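PDB 6IQT: Cag pathogenicity island protein (Cag10) from Helicobacter pylori 26695, which probably serves as the VirB8-like inner-membrane component of the Cag type IV secretion system, this fragment being its NTF2-like periplasmic domain. Local coordinates for residues Lys54-Gln66 with Leu147-Ile159. Sequence-based numbering, arbitrary orientation.
Sequences KDQLMQYCDVSFQ and LIINPFGFKVFDI
C61 and V156 form a single parallel beta bridge: V156 N donates to Y60 O, and D62 N to V156 O, each at 2.9 Å. The bridge lies where the chain leaves helix 50-59. Just before it, Q59 O is gripped from opposite faces of its carbonyl plane, by N150 ND2 at 2.9 Å and by K155 NZ at 2.7 Å. A water links K155 NZ to C61 O. N150 opens a type I turn ending at G153, and F154 just beyond holds its amide: ND2 donates to F154 O, and OD1 accepts from F154 N. This holds it flat against one face of the Y60 ring, the planes 15° apart. F154 CD2 meets that ring's edge. I149 CG2 touches both Y60 CE2 and Q56 CG. Beyond the bridge, D62 CG is anti to the backbone N (chi1 -178°), which lays the carboxylate over F157, 13° from the ring plane. D62 CB sits over the ring centre, 3.7 Å from the centroid. OD2 accepts from S64 N, making an Asx turn, and from S64 OG, which limits its rotation. The F65 ring takes V156 CG1 over one face, while I159 CG2 reaches its edge, 3.5 Å from CZ. The contact joins the helical layer to strand 154-163, outermost in this chain's antiparallel sheet, consistent with the NTF2-like fold of VirB8 domains. F157 and D158 form a classic bulge opposite Y134 of strand 125-137. N48 of the second subunit hydrogen-bonds S64 OG and F157 O. Helix 30-43 packs F38 on Y60 and V156, and helix 66-80 touches C61 through A69.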
ATOM      1  N   LYS A  54      -3.005  16.028 -13.186  1.00 25.30           N
ATOM      2  CA  LYS A  54      -3.199  14.697 -13.761  1.00 22.65           C
ATOM      3  C   LYS A  54      -2.200  14.410 -14.883  1.00 23.51           C
ATOM      4  O   LYS A  54      -1.669  13.297 -14.976  1.00 25.89           O
ATOM      5  CB  LYS A  54      -4.646  14.535 -14.263  1.00 30.07           C
ATOM      6  CG  LYS A  54      -4.914  13.225 -15.016  1.00 36.40           C
ATOM      7  CD  LYS A  54      -4.830  13.422 -16.545  1.00 45.52           C
ATOM      8  CE  LYS A  54      -5.166  12.141 -17.314  1.00 53.22           C
ATOM      9  NZ  LYS A  54      -4.995  12.232 -18.790  1.00 56.95           N
ATOM     10  N   ASP A  55      -1.942  15.389 -15.753  1.00 25.79           N
ATOM     11  CA  ASP A  55      -0.988  15.185 -16.844  1.00 29.99           C
ATOM     12  C   ASP A  55       0.420  14.900 -16.320  1.00 28.81           C
ATOM     13  O   ASP A  55       1.128  14.034 -16.853  1.00 28.71           O
ATOM     14  CB  ASP A  55      -0.954  16.417 -17.754  1.00 33.18           C
ATOM     15  CG  ASP A  55      -2.123  16.468 -18.730  1.00 56.09           C
ATOM     16  OD1 ASP A  55      -2.713  15.404 -19.028  1.00 70.73           O
ATOM     17  OD2 ASP A  55      -2.443  17.584 -19.203  1.00 56.97           O
ATOM     18  N   GLN A  56       0.858  15.643 -15.304  1.00 28.79           N
ATOM     19  CA  GLN A  56       2.190  15.402 -14.746  1.00 24.98           C
ATOM     20  C   GLN A  56       2.260  14.038 -14.069  1.00 24.85           C
ATOM     21  O   GLN A  56       3.205  13.273 -14.293  1.00 22.33           O
ATOM     22  CB  GLN A  56       2.554  16.521 -13.777  1.00 23.10           C
ATOM     23  CG  GLN A  56       2.945  17.827 -14.494  1.00 30.81           C
ATOM     24  CD  GLN A  56       3.664  18.798 -13.564  1.00 33.18           C
ATOM     25  OE1 GLN A  56       4.282  18.383 -12.583  1.00 34.00           O
ATOM     26  NE2 GLN A  56       3.574  20.089 -13.862  1.00 38.87           N
ATOM     27  N   LEU A  57       1.248  13.703 -13.264  1.00 21.92           N
ATOM     28  CA  LEU A  57       1.210  12.404 -12.595  1.00 24.18           C
ATOM     29  C   LEU A  57       1.340  11.244 -13.585  1.00 29.12           C
ATOM     30  O   LEU A  57       2.126  10.309 -13.372  1.00 25.63           O
ATOM     31  CB  LEU A  57      -0.093  12.290 -11.797  1.00 24.98           C
ATOM     32  CG  LEU A  57      -0.374  10.947 -11.128  1.00 31.50           C
ATOM     33  CD1 LEU A  57       0.766  10.579 -10.200  1.00 29.82           C
ATOM     34  CD2 LEU A  57      -1.691  11.005 -10.350  1.00 29.52           C
HETATM   35  N   MSE A  58       0.568  11.286 -14.669  1.00 28.14           N
HETATM   36  CA  MSE A  58       0.599  10.295 -15.738  1.00 26.81           C
HETATM   37  C   MSE A  58       2.034  10.045 -16.259  1.00 28.70           C
HETATM   38  O   MSE A  58       2.428   8.912 -16.562  1.00 26.72           O
HETATM   39  CB  MSE A  58      -0.296  10.781 -16.877  1.00 34.99           C
HETATM   40  CG  MSE A  58      -1.771  10.703 -16.568  1.00 38.61           C
HETATM   41 SE   MSE A  58      -2.239   8.899 -15.958  0.36 33.08          SE
HETATM   42  CE  MSE A  58      -2.598   9.293 -14.093  1.00 32.58           C
ATOM     43  N   GLN A  59       2.820  11.125 -16.330  1.00 25.57           N
ATOM     44  CA  GLN A  59       4.201  11.065 -16.821  1.00 27.17           C
ATOM     45  C   GLN A  59       5.132  10.276 -15.900  1.00 25.43           C
ATOM     46  O   GLN A  59       6.181   9.798 -16.355  1.00 27.30           O
ATOM     47  CB  GLN A  59       4.754  12.482 -16.976  1.00 29.91           C
ATOM     48  CG  GLN A  59       4.255  13.193 -18.190  1.00 42.28           C
ATOM     49  CD  GLN A  59       5.156  12.938 -19.359  1.00 60.86           C
ATOM     50  OE1 GLN A  59       6.106  13.687 -19.599  1.00 64.85           O
ATOM     51  NE2 GLN A  59       4.895  11.853 -20.081  1.00 66.53           N
ATOM     52  N   TYR A  60       4.778  10.143 -14.630  1.00 23.98           N
ATOM     53  CA  TYR A  60       5.568   9.381 -13.672  1.00 22.98           C
ATOM     54  C   TYR A  60       5.128   7.933 -13.530  1.00 27.70           C
ATOM     55  O   TYR A  60       5.671   7.226 -12.674  1.00 26.01           O
ATOM     56  CB  TYR A  60       5.509  10.053 -12.294  1.00 21.88           C
ATOM     57  CG  TYR A  60       6.443  11.207 -12.204  1.00 28.61           C
ATOM     58  CD1 TYR A  60       7.767  11.009 -11.842  1.00 27.31           C
ATOM     59  CD2 TYR A  60       6.024  12.496 -12.529  1.00 30.27           C
ATOM     60  CE1 TYR A  60       8.645  12.067 -11.775  1.00 30.70           C
ATOM     61  CE2 TYR A  60       6.897  13.562 -12.465  1.00 37.36           C
ATOM     62  CZ  TYR A  60       8.210  13.338 -12.093  1.00 42.88           C
ATOM     63  OH  TYR A  60       9.094  14.388 -12.023  1.00 48.43           O
ATOM     64  N   CYS A  61       4.155   7.477 -14.320  1.00 24.93           N
ATOM     65  CA  CYS A  61       3.579   6.142 -14.174  1.00 25.30           C
ATOM     66  C   CYS A  61       3.848   5.304 -15.417  1.00 31.20           C
ATOM     67  O   CYS A  61       3.635   5.767 -16.544  1.00 30.36           O
ATOM     68  CB  CYS A  61       2.062   6.227 -13.940  1.00 25.58           C
ATOM     69  SG  CYS A  61       1.535   7.124 -12.468  1.00 28.78           S
ATOM     70  N   ASP A  62       4.298   4.070 -15.223  1.00 26.33           N
ATOM     71  CA  ASP A  62       4.263   3.126 -16.328  1.00 30.43           C
ATOM     72  C   ASP A  62       2.827   2.990 -16.836  1.00 32.14           C
ATOM     73  O   ASP A  62       1.859   3.182 -16.094  1.00 28.91           O
ATOM     74  CB  ASP A  62       4.795   1.761 -15.899  1.00 30.33           C
ATOM     75  CG  ASP A  62       4.822   0.762 -17.047  1.00 39.85           C
ATOM     76  OD1 ASP A  62       5.683   0.904 -17.939  1.00 34.66           O
ATOM     77  OD2 ASP A  62       3.961  -0.149 -17.082  1.00 36.27           O
ATOM     78  N   VAL A  63       2.691   2.675 -18.128  1.00 30.15           N
ATOM     79  CA  VAL A  63       1.356   2.484 -18.701  1.00 32.11           C
ATOM     80  C   VAL A  63       0.548   1.496 -17.866  1.00 31.25           C
ATOM     81  O   VAL A  63      -0.651   1.693 -17.643  1.00 32.25           O
ATOM     82  CB  VAL A  63       1.456   2.040 -20.175  1.00 34.25           C
ATOM     83  CG1 VAL A  63       2.205   0.712 -20.300  1.00 32.26           C
ATOM     84  CG2 VAL A  63       0.056   1.938 -20.793  1.00 41.20           C
ATOM     85  N   SER A  64       1.198   0.446 -17.345  1.00 31.60           N
ATOM     86  CA  SER A  64       0.473  -0.557 -16.565  1.00 30.93           C
ATOM     87  C   SER A  64      -0.004  -0.043 -15.215  1.00 38.60           C
ATOM     88  O   SER A  64      -0.827  -0.709 -14.581  1.00 33.34           O
ATOM     89  CB  SER A  64       1.337  -1.801 -16.356  1.00 36.57           C
ATOM     90  OG  SER A  64       2.475  -1.534 -15.543  1.00 34.00           O
ATOM     91  N   PHE A  65       0.459   1.126 -14.768  1.00 32.80           N
ATOM     92  CA  PHE A  65       0.042   1.681 -13.490  1.00 26.52           C
ATOM     93  C   PHE A  65      -0.857   2.910 -13.623  1.00 29.32           C
ATOM     94  O   PHE A  65      -1.389   3.382 -12.611  1.00 28.30           O
ATOM     95  CB  PHE A  65       1.300   2.023 -12.655  1.00 26.11           C
ATOM     96  CG  PHE A  65       1.000   2.519 -11.271  1.00 25.47           C
ATOM     97  CD1 PHE A  65       0.437   1.672 -10.321  1.00 30.73           C
ATOM     98  CD2 PHE A  65       1.254   3.841 -10.925  1.00 24.53           C
ATOM     99  CE1 PHE A  65       0.143   2.126  -9.042  1.00 27.00           C
ATOM    100  CE2 PHE A  65       0.960   4.305  -9.654  1.00 32.15           C
ATOM    101  CZ  PHE A  65       0.406   3.446  -8.709  1.00 30.03           C
ATOM    102  N   GLN A  66      -1.061   3.435 -14.838  1.00 30.96           N
ATOM    103  CA  GLN A  66      -1.720   4.733 -14.985  1.00 26.24           C
ATOM    104  C   GLN A  66      -3.173   4.701 -14.527  1.00 26.51           C
ATOM    105  O   GLN A  66      -3.683   5.692 -13.977  1.00 27.94           O
ATOM    106  CB  GLN A  66      -1.618   5.193 -16.441  1.00 29.35           C
ATOM    107  CG  GLN A  66      -0.248   5.739 -16.760  1.00 27.70           C
ATOM    108  CD  GLN A  66      -0.093   6.171 -18.188  1.00 39.38           C
ATOM    109  OE1 GLN A  66      -0.839   5.745 -19.065  1.00 39.15           O
ATOM    110  NE2 GLN A  66       0.892   7.034 -18.436  1.00 33.86           N
ATOM    111  N   LEU A 147       8.495  15.318 -22.334  1.00 81.03           N
ATOM    112  CA  LEU A 147       9.100  14.909 -21.067  1.00 77.52           C
ATOM    113  C   LEU A 147       9.647  16.105 -20.270  1.00 77.59           C
ATOM    114  O   LEU A 147      10.617  15.953 -19.525  1.00 80.64           O
ATOM    115  CB  LEU A 147      10.233  13.886 -21.304  1.00 68.85           C
ATOM    116  CG  LEU A 147       9.967  12.437 -21.746  1.00 62.24           C
ATOM    117  CD1 LEU A 147      10.342  12.214 -23.212  1.00 59.93           C
ATOM    118  CD2 LEU A 147      10.700  11.422 -20.843  1.00 59.77           C
ATOM    119  N   ILE A 148       9.024  17.285 -20.404  1.00 81.51           N
ATOM    120  CA  ILE A 148       9.496  18.509 -19.747  1.00 69.09           C
ATOM    121  C   ILE A 148       9.150  18.472 -18.258  1.00 57.96           C
ATOM    122  O   ILE A 148       9.188  19.491 -17.556  1.00 56.28           O
ATOM    123  CB  ILE A 148       8.916  19.759 -20.436  1.00 63.57           C
ATOM    124  CG1 ILE A 148       7.416  19.621 -20.678  1.00 58.70           C
ATOM    125  CG2 ILE A 148       9.613  20.000 -21.776  1.00 75.49           C
ATOM    126  CD1 ILE A 148       6.838  20.736 -21.560  1.00 50.90           C
ATOM    127  N   ILE A 149       8.860  17.272 -17.773  1.00 45.83           N
ATOM    128  CA  ILE A 149       8.238  17.010 -16.487  1.00 44.88           C
ATOM    129  C   ILE A 149       9.044  15.917 -15.801  1.00 43.76           C
ATOM    130  O   ILE A 149       9.414  16.029 -14.624  1.00 46.76           O
ATOM    131  CB  ILE A 149       6.772  16.583 -16.690  1.00 43.58           C
ATOM    132  CG1 ILE A 149       5.975  17.724 -17.329  1.00 47.54           C
ATOM    133  CG2 ILE A 149       6.148  16.067 -15.379  1.00 39.75           C
ATOM    134  CD1 ILE A 149       6.114  19.033 -16.597  1.00 44.08           C
ATOM    135  N   ASN A 150       9.335  14.860 -16.551  1.00 30.77           N
ATOM    136  CA  ASN A 150      10.035  13.682 -16.032  1.00 30.95           C
ATOM    137  C   ASN A 150      11.148  13.354 -17.019  1.00 27.71           C
ATOM    138  O   ASN A 150      11.076  12.362 -17.749  1.00 31.82           O
ATOM    139  CB  ASN A 150       9.042  12.531 -15.852  1.00 24.99           C
ATOM    140  CG  ASN A 150       9.676  11.251 -15.332  1.00 31.95           C
ATOM    141  OD1 ASN A 150      10.754  11.255 -14.733  1.00 28.13           O
ATOM    142  ND2 ASN A 150       8.995  10.135 -15.572  1.00 29.43           N
ATOM    143  N   PRO A 151      12.175  14.211 -17.092  1.00 30.07           N
ATOM    144  CA  PRO A 151      13.183  14.101 -18.167  1.00 34.90           C
ATOM    145  C   PRO A 151      13.946  12.794 -18.210  1.00 28.13           C
ATOM    146  O   PRO A 151      14.434  12.409 -19.283  1.00 30.11           O
ATOM    147  CB  PRO A 151      14.155  15.248 -17.856  1.00 38.82           C
ATOM    148  CG  PRO A 151      13.455  16.142 -16.939  1.00 35.75           C
ATOM    149  CD  PRO A 151      12.440  15.345 -16.193  1.00 31.88           C
ATOM    150  N   PHE A 152      14.149  12.141 -17.073  1.00 25.78           N
ATOM    151  CA  PHE A 152      14.996  10.960 -17.023  1.00 24.76           C
ATOM    152  C   PHE A 152      14.185   9.667 -17.004  1.00 28.48           C
ATOM    153  O   PHE A 152      14.757   8.590 -16.824  1.00 33.12           O
ATOM    154  CB  PHE A 152      15.943  11.053 -15.817  1.00 26.60           C
ATOM    155  CG  PHE A 152      16.888  12.240 -15.881  1.00 32.62           C
ATOM    156  CD1 PHE A 152      17.424  12.651 -17.093  1.00 24.96           C
ATOM    157  CD2 PHE A 152      17.203  12.964 -14.745  1.00 37.42           C
ATOM    158  CE1 PHE A 152      18.286  13.752 -17.169  1.00 28.52           C
ATOM    159  CE2 PHE A 152      18.052  14.067 -14.818  1.00 33.11           C
ATOM    160  CZ  PHE A 152      18.588  14.461 -16.035  1.00 32.92           C
ATOM    161  N   GLY A 153      12.876   9.754 -17.211  1.00 26.56           N
ATOM    162  CA  GLY A 153      12.048   8.566 -17.341  1.00 29.08           C
ATOM    163  C   GLY A 153      11.903   7.695 -16.103  1.00 29.44           C
ATOM    164  O   GLY A 153      11.882   6.469 -16.223  1.00 29.57           O
ATOM    165  N   PHE A 154      11.800   8.293 -14.915  1.00 25.13           N
ATOM    166  CA  PHE A 154      11.436   7.530 -13.719  1.00 28.07           C
ATOM    167  C   PHE A 154       9.987   7.067 -13.836  1.00 27.30           C
ATOM    168  O   PHE A 154       9.089   7.899 -14.012  1.00 24.49           O
ATOM    169  CB  PHE A 154      11.620   8.413 -12.487  1.00 26.30           C
ATOM    170  CG  PHE A 154      11.248   7.767 -11.184  1.00 25.06           C
ATOM    171  CD1 PHE A 154      12.191   7.061 -10.455  1.00 26.63           C
ATOM    172  CD2 PHE A 154       9.985   7.941 -10.641  1.00 23.99           C
ATOM    173  CE1 PHE A 154      11.869   6.499  -9.231  1.00 24.76           C
ATOM    174  CE2 PHE A 154       9.657   7.375  -9.407  1.00 24.90           C
ATOM    175  CZ  PHE A 154      10.600   6.648  -8.710  1.00 24.94           C
ATOM    176  N   LYS A 155       9.747   5.751 -13.744  1.00 26.14           N
ATOM    177  CA  LYS A 155       8.396   5.212 -13.909  1.00 26.35           C
ATOM    178  C   LYS A 155       7.984   4.331 -12.736  1.00 24.27           C
ATOM    179  O   LYS A 155       8.681   3.370 -12.406  1.00 24.32           O
ATOM    180  CB  LYS A 155       8.280   4.406 -15.199  1.00 22.57           C
ATOM    181  CG  LYS A 155       8.604   5.207 -16.458  1.00 23.55           C
ATOM    182  CD  LYS A 155       7.576   6.289 -16.704  1.00 26.03           C
ATOM    183  CE  LYS A 155       7.917   7.015 -18.023  1.00 36.76           C
ATOM    184  NZ  LYS A 155       6.972   8.127 -18.360  1.00 42.52           N
ATOM    185  N   VAL A 156       6.818   4.629 -12.149  1.00 22.80           N
ATOM    186  CA  VAL A 156       6.245   3.833 -11.065  1.00 22.40           C
ATOM    187  C   VAL A 156       5.424   2.696 -11.660  1.00 23.82           C
ATOM    188  O   VAL A 156       4.600   2.915 -12.554  1.00 22.92           O
ATOM    189  CB  VAL A 156       5.377   4.707 -10.141  1.00 23.69           C
ATOM    190  CG1 VAL A 156       4.697   3.861  -9.060  1.00 18.83           C
ATOM    191  CG2 VAL A 156       6.238   5.819  -9.510  1.00 29.99           C
ATOM    192  N   PHE A 157       5.630   1.480 -11.148  1.00 20.72           N
ATOM    193  CA  PHE A 157       4.901   0.314 -11.634  1.00 23.81           C
ATOM    194  C   PHE A 157       3.862  -0.192 -10.661  1.00 28.60           C
ATOM    195  O   PHE A 157       2.942  -0.902 -11.080  1.00 26.51           O
ATOM    196  CB  PHE A 157       5.867  -0.837 -11.944  1.00 25.00           C
ATOM    197  CG  PHE A 157       6.611  -0.662 -13.226  1.00 28.73           C
ATOM    198  CD1 PHE A 157       7.592   0.322 -13.348  1.00 27.87           C
ATOM    199  CD2 PHE A 157       6.343  -1.480 -14.317  1.00 29.63           C
ATOM    200  CE1 PHE A 157       8.290   0.493 -14.550  1.00 25.17           C
ATOM    201  CE2 PHE A 157       7.043  -1.321 -15.518  1.00 31.48           C
ATOM    202  CZ  PHE A 157       8.018  -0.332 -15.632  1.00 29.24           C
ATOM    203  N   ASP A 158       3.981   0.152  -9.386  1.00 26.70           N
ATOM    204  CA  ASP A 158       3.045  -0.337  -8.382  1.00 25.58           C
ATOM    205  C   ASP A 158       3.215   0.481  -7.119  1.00 29.18           C
ATOM    206  O   ASP A 158       4.253   1.120  -6.908  1.00 22.95           O
ATOM    207  CB  ASP A 158       3.278  -1.818  -8.085  1.00 24.66           C
ATOM    208  CG  ASP A 158       1.975  -2.575  -7.824  1.00 41.49           C
ATOM    209  OD1 ASP A 158       0.966  -1.932  -7.439  1.00 35.09           O
ATOM    210  OD2 ASP A 158       1.967  -3.814  -8.016  1.00 48.32           O
ATOM    211  N   ILE A 159       2.195   0.426  -6.260  1.00 22.24           N
ATOM    212  CA  ILE A 159       2.229   1.110  -4.976  1.00 25.51           C
ATOM    213  C   ILE A 159       1.427   0.280  -3.984  1.00 36.54           C
ATOM    214  O   ILE A 159       0.469  -0.409  -4.351  1.00 35.00           O
ATOM    215  CB  ILE A 159       1.690   2.558  -5.081  1.00 24.84           C
ATOM    216  CG1 ILE A 159       2.040   3.370  -3.832  1.00 28.07           C
ATOM    217  CG2 ILE A 159       0.175   2.581  -5.311  1.00 32.20           C
ATOM    218  CD1 ILE A 159       1.651   4.855  -3.952  1.00 33.96           C
TER
HETATM  219  O   HOH W   1       4.573   6.766 -19.018  1.00 41.48           O